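Side-chain contacts in GDP-6-deoxy-D-mannose reductase (Pseudomonas aeruginosa, PDB 6X3B), which probably reduces GDP-4-dehydro-6-deoxy-D-mannose to GDP-D-rhamnose with NADPH, a step in the supply of sugar for the lipopolysaccharide O-antigen: residues D264-E269 and A312-W317; P145-P150 and S154-E159. One frame throughout, in Å; residues are numbered along the deposited sequence.

Interaction 1 of 2, residues D264-E269 and A312-W317; sequences DIAQVE and AILSDW
The carbonyl oxygen of Ala266, a residue whose methyl group packs on Leu314, accepts a hydrogen bond from Lys203 NZ, of helix 191-203. The chain then leaves the helix through a Schellman motif: Gln267 takes a positive phi of 59°, and its N reaches Asp264 O at 3.2 Å. Across the contact the meeting is wholly apolar and small, 109 Å² in all. One methyl of Leu314 does the touching. With CG anti to its own carbonyl carbon (chi1 -79°), Leu314 sends CD1 to the last helical turn, where it lies 3.7 Å from Ile265 CG2 and 3.9 Å from Ile265 CB. Ala266 meets the same methyl less closely, its CB standing 4.1 Å from Leu314 CD1. Two neighbouring residues thus share a single leucine branch, and the side chains of Ile265 and Leu314 run at a slant to one another. Ile265 also rests on Lys307, Leu310 and Arg311, the preceding turns of the helix that carries Leu314. Helix 191-203 completes the cluster, with Ile199 against Ala266, Ala196 against Ile313 and Ala200 against Trp317, so that helices 255-266 and 306-320 both pack on it.

Interaction 2 of 2, residues P145-P150 and S154-E159; sequences PHPRNP and SKLAAE. With NDP (NADPH dihydro-nicotinamide-adenine-dinucleotide phosphate), chain E.
The N-terminal part of helix 150-169 carries the Tyr-x-x-x-Lys signature of the short-chain dehydrogenase/reductase superfamily, here Tyr151 and Lys155, and an i to i+4 bond of this region runs from Ser154 N to Pro150 O at 2.9 Å. Ser154 OG bonds to Tyr151 O and Asn100 ND2, while Asn149 is the N-cap, its OD1 receiving Ala152 N.

Two residues on from Ser154, Leu156 faces the loop before the helix. Its CG is anti to the backbone N (chi1 -169°), which carries the branched end to two prolines. CD2 of Leu156 lies 3.6 Å from Pro147 CG and 3.7 Å from Pro145 CG, and Leu156 CD1 is also 3.7 Å from Pro145 CG; the leucine crosses both rings at about a right angle. Ser160 of the second subunit packs on Leu156 as well.

Lys155 leaves the helix in another direction, bent at chi2 and chi3. Its NZ reaches the nicotinamide ribose, 2.8 Å from NDP O3D and 3.0 Å from NDP O2D, and also bonds to Ile123 O. With Tyr151 OH bonded to the cofactor too, the two bonds from the lysine to the ribose hydroxyls probably hold the sugar, and the nicotinamide it carries, in place, as the Tyr-Lys pair does in related reductases.

How the interactions relate
Interaction 2 comes first along the chain and is complete before interaction 1 begins. The two lie on opposite sides of the chain's centre, about 35 Å apart between centres and about 21 Å between nearest atoms, and they share no helix or strand. Interaction 2 belongs to the Rossmann-type part, where helix 150-169 follows strand 119-123 of the large, mainly parallel sheet and meets both NADPH and the second subunit. Interaction 1 joins two helices of the C-terminal half, near the small sheet of strands 210-213 and 271-274, and neither of its segments meets the second subunit. Interaction 2 thus touches both cofactor and second subunit, while interaction 1 joins helices 255-266 and 306-320, away from the cofactor.

Interaction 1 of 2, residues D264-E269 and A312-W317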
# COMPACT_ATOMS: atom_id res chain seq x y z
N ASP A 264 12.76 39.53 -3.84
CA ASP A 264 12.04 40.75 -4.17
C ASP A 264 11.19 41.21 -2.98
O ASP A 264 11.21 42.39 -2.61
CB ASP A 264 11.16 40.52 -5.41
CG ASP A 264 10.62 41.82 -5.99
OD1 ASP A 264 11.17 42.89 -5.68
OD2 ASP A 264 9.63 41.76 -6.76
N ILE A 265 10.46 40.29 -2.36
CA ILE A 265 9.64 40.65 -1.20
C ILE A 265 10.52 41.18 -0.08
O ILE A 265 10.15 42.12 0.63
CB ILE A 265 8.80 39.44 -0.75
CG1 ILE A 265 7.76 39.09 -1.82
CG2 ILE A 265 8.10 39.71 0.61
CD1 ILE A 265 7.21 37.66 -1.69
N ALA A 266 11.70 40.58 0.10
CA ALA A 266 12.59 40.94 1.20
C ALA A 266 13.37 42.22 0.94
O ALA A 266 14.02 42.72 1.86
CB ALA A 266 13.55 39.79 1.47
N GLN A 267 13.33 42.74 -0.29
CA GLN A 267 14.11 43.91 -0.70
C GLN A 267 15.60 43.63 -0.53
O GLN A 267 16.38 44.45 -0.03
CB GLN A 267 13.66 45.18 0.04
CG GLN A 267 12.18 45.47 -0.24
CD GLN A 267 11.64 46.67 0.54
OE1 GLN A 267 11.75 47.82 0.11
NE2 GLN A 267 11.09 46.40 1.70
N VAL A 268 15.99 42.43 -0.97
CA VAL A 268 17.36 41.95 -0.93
C VAL A 268 17.76 41.58 -2.36
O VAL A 268 16.92 41.16 -3.17
CB VAL A 268 17.47 40.74 0.03
CG1 VAL A 268 18.67 39.87 -0.27
CG2 VAL A 268 17.50 41.23 1.48
N GLU A 269 19.02 41.81 -2.68
CA GLU A 269 19.62 41.27 -3.89
C GLU A 269 20.63 40.21 -3.46
O GLU A 269 21.40 40.43 -2.52
CB GLU A 269 20.30 42.37 -4.71
CG GLU A 269 19.65 42.60 -6.07
CD GLU A 269 20.34 43.70 -6.87
OE1 GLU A 269 21.56 43.90 -6.70
OE2 GLU A 269 19.65 44.35 -7.68
N ALA A 312 4.55 35.69 4.14
CA ALA A 312 4.23 35.17 5.46
C ALA A 312 5.42 34.40 6.03
O ALA A 312 5.77 34.59 7.20
CB ALA A 312 2.96 34.30 5.39
N ILE A 313 6.09 33.58 5.22
CA ILE A 313 7.21 32.83 5.79
C ILE A 313 8.41 33.74 6.05
O ILE A 313 9.17 33.51 7.00
CB ILE A 313 7.61 31.60 4.94
CG1 ILE A 313 8.08 31.98 3.54
CG2 ILE A 313 6.46 30.60 4.88
CD1 ILE A 313 8.64 30.78 2.75
N LEU A 314 8.61 34.79 5.24
CA LEU A 314 9.69 35.73 5.53
C LEU A 314 9.42 36.49 6.82
O LEU A 314 10.32 36.65 7.65
CB LEU A 314 9.88 36.72 4.37
CG LEU A 314 10.66 36.24 3.16
CD1 LEU A 314 10.44 37.24 2.02
CD2 LEU A 314 12.17 36.05 3.46
N SER A 315 8.18 36.96 7.01
CA SER A 315 7.83 37.70 8.22
C SER A 315 8.00 36.85 9.45
O SER A 315 8.45 37.33 10.50
CB SER A 315 6.37 38.19 8.15
OG SER A 315 6.14 38.94 6.97
N ASP A 316 7.60 35.58 9.38
CA ASP A 316 7.78 34.70 10.52
C ASP A 316 9.25 34.59 10.90
O ASP A 316 9.60 34.66 12.08
CB ASP A 316 7.20 33.32 10.23
CG ASP A 316 7.33 32.39 11.42
OD1 ASP A 316 6.66 32.65 12.44
OD2 ASP A 316 8.12 31.42 11.33
N TRP A 317 10.10 34.46 9.89
CA TRP A 317 11.57 34.31 10.12
C TRP A 317 12.17 35.59 10.72
O TRP A 317 13.05 35.46 11.58
CB TRP A 317 12.27 33.88 8.83
CG TRP A 317 12.32 32.40 8.70
CD1 TRP A 317 11.80 31.63 7.69
CD2 TRP A 317 12.89 31.48 9.64
NE1 TRP A 317 12.03 30.31 7.94
CE2 TRP A 317 12.70 30.18 9.12
CE3 TRP A 317 13.56 31.62 10.86
CZ2 TRP A 317 13.15 29.04 9.79
CZ3 TRP A 317 14.00 30.50 11.52
CH2 TRP A 317 13.80 29.23 10.98

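Interaction 2 of 2, residues P145-P150 and S154-E159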
# COMPACT_ATOMS: atom_id res chain seq x y z
N PRO A 145 0.10 4.81 -8.47
CA PRO A 145 1.28 5.37 -7.79
C PRO A 145 2.44 4.39 -7.74
O PRO A 145 2.26 3.17 -7.71
CB PRO A 145 0.74 5.67 -6.38
CG PRO A 145 -0.29 4.62 -6.17
CD PRO A 145 -0.93 4.36 -7.52
N HIS A 146 3.66 4.95 -7.74
CA HIS A 146 4.90 4.14 -7.72
C HIS A 146 5.85 4.74 -6.70
O HIS A 146 6.83 5.40 -7.07
CB HIS A 146 5.55 4.09 -9.10
CG HIS A 146 4.70 3.42 -10.14
ND1 HIS A 146 4.53 2.05 -10.18
CD2 HIS A 146 3.94 3.93 -11.14
CE1 HIS A 146 3.70 1.75 -11.17
NE2 HIS A 146 3.33 2.87 -11.76
N PRO A 147 5.57 4.56 -5.41
CA PRO A 147 6.38 5.21 -4.36
C PRO A 147 7.84 4.86 -4.48
O PRO A 147 8.20 3.70 -4.72
CB PRO A 147 5.80 4.65 -3.05
CG PRO A 147 4.49 4.10 -3.41
CD PRO A 147 4.52 3.69 -4.83
N ARG A 148 8.70 5.86 -4.23
CA ARG A 148 10.13 5.72 -4.44
C ARG A 148 10.94 5.80 -3.16
O ARG A 148 12.18 5.73 -3.22
CB ARG A 148 10.63 6.78 -5.43
CG ARG A 148 9.95 6.73 -6.78
CD ARG A 148 10.41 7.89 -7.65
NE ARG A 148 11.79 7.70 -8.08
CZ ARG A 148 12.15 6.92 -9.10
NH1 ARG A 148 11.23 6.24 -9.78
NH2 ARG A 148 13.43 6.83 -9.44
N ASN A 149 10.30 5.93 -2.01
CA ASN A 149 11.03 5.98 -0.75
C ASN A 149 10.15 5.35 0.32
O ASN A 149 8.94 5.23 0.13
CB ASN A 149 11.41 7.43 -0.41
CG ASN A 149 10.21 8.28 -0.12
OD1 ASN A 149 9.51 8.05 0.84
ND2 ASN A 149 9.95 9.27 -0.97
N PRO A 150 10.73 4.92 1.44
CA PRO A 150 9.91 4.23 2.46
C PRO A 150 8.84 5.10 3.10
O PRO A 150 7.84 4.57 3.58
CB PRO A 150 10.95 3.78 3.51
CG PRO A 150 12.29 3.90 2.82
CD PRO A 150 12.15 5.03 1.85
N SER A 154 5.01 3.93 3.06
CA SER A 154 4.18 3.87 4.27
C SER A 154 2.89 4.67 4.13
O SER A 154 1.86 4.27 4.67
CB SER A 154 4.98 4.34 5.49
OG SER A 154 5.08 5.76 5.52
N LYS A 155 2.92 5.79 3.38
CA LYS A 155 1.69 6.56 3.19
C LYS A 155 0.70 5.79 2.32
O LYS A 155 -0.49 5.74 2.64
CB LYS A 155 2.00 7.92 2.55
CG LYS A 155 2.94 8.80 3.33
CD LYS A 155 2.39 9.15 4.73
CE LYS A 155 1.75 10.52 4.72
NZ LYS A 155 1.13 10.82 6.02
N LEU A 156 1.16 5.18 1.23
CA LEU A 156 0.26 4.41 0.38
C LEU A 156 -0.29 3.20 1.12
O LEU A 156 -1.48 2.86 0.98
CB LEU A 156 1.00 3.95 -0.89
CG LEU A 156 0.17 3.36 -2.03
CD1 LEU A 156 -0.86 4.41 -2.49
CD2 LEU A 156 1.07 2.92 -3.20
N ALA A 157 0.55 2.53 1.91
CA ALA A 157 0.07 1.41 2.70
C ALA A 157 -1.00 1.86 3.70
O ALA A 157 -2.02 1.18 3.88
CB ALA A 157 1.24 0.74 3.41
N ALA A 158 -0.80 3.00 4.35
CA ALA A 158 -1.79 3.45 5.32
C ALA A 158 -3.09 3.90 4.64
O ALA A 158 -4.17 3.73 5.21
CB ALA A 158 -1.21 4.59 6.15
N GLU A 159 -2.99 4.50 3.45
CA GLU A 159 -4.18 4.78 2.64
C GLU A 159 -5.03 3.53 2.46
O GLU A 159 -6.23 3.53 2.73
CB GLU A 159 -3.77 5.29 1.25
CG GLU A 159 -3.27 6.70 1.11
CD GLU A 159 -3.10 7.07 -0.36
OE1 GLU A 159 -3.69 6.37 -1.22
OE2 GLU A 159 -2.40 8.06 -0.69
PA NDP E . 5.35 17.05 11.43
O1A NDP E . 6.48 16.09 11.33
O2A NDP E . 5.67 18.51 11.51
O5B NDP E . 4.40 16.65 12.65
C5B NDP E . 4.23 15.25 12.97
C4B NDP E . 3.31 15.12 14.16
O4B NDP E . 3.11 13.72 14.46
C3B NDP E . 3.80 15.77 15.46
O3B NDP E . 2.74 16.43 16.13
C2B NDP E . 4.34 14.59 16.25
O2B NDP E . 4.25 14.84 17.65
C1B NDP E . 3.36 13.50 15.83
N9A NDP E . 3.86 12.15 16.01
C8A NDP E . 4.97 11.60 15.42
N7A NDP E . 5.19 10.36 15.77
C5A NDP E . 4.16 10.07 16.66
C6A NDP E . 3.83 8.91 17.39
N6A NDP E . 4.56 7.80 17.31
N1A NDP E . 2.74 8.95 18.18
C2A NDP E . 2.03 10.09 18.23
N3A NDP E . 2.25 11.24 17.59
C4A NDP E . 3.34 11.17 16.81
O3 NDP E . 4.37 16.82 10.19
PN NDP E . 3.65 17.88 9.22
O1N NDP E . 2.70 18.70 10.03
O2N NDP E . 4.69 18.58 8.42
O5D NDP E . 2.81 16.90 8.26
C5D NDP E . 1.43 16.62 8.59
C4D NDP E . 0.92 15.53 7.67
O4D NDP E . 0.99 15.99 6.30
C3D NDP E . 1.71 14.21 7.71
O3D NDP E . 0.83 13.09 7.61
C2D NDP E . 2.62 14.35 6.50
O2D NDP E . 3.05 13.09 5.98
C1D NDP E . 1.73 15.09 5.52
N1N NDP E . 2.52 15.87 4.51
C2N NDP E . 3.19 17.01 4.86
C3N NDP E . 3.78 17.81 3.92
C7N NDP E . 4.70 18.87 4.39
O7N NDP E . 5.32 19.56 3.57
N7N NDP E . 4.83 19.05 5.70
C4N NDP E . 3.47 17.57 2.49
C5N NDP E . 2.79 16.29 2.23
C6N NDP E . 2.58 15.44 3.20
P2B NDP E . 5.71 14.86 18.34
O1X NDP E . 5.46 15.12 19.81
O2X NDP E . 6.34 13.50 18.10
O3X NDP E . 6.49 15.97 17.68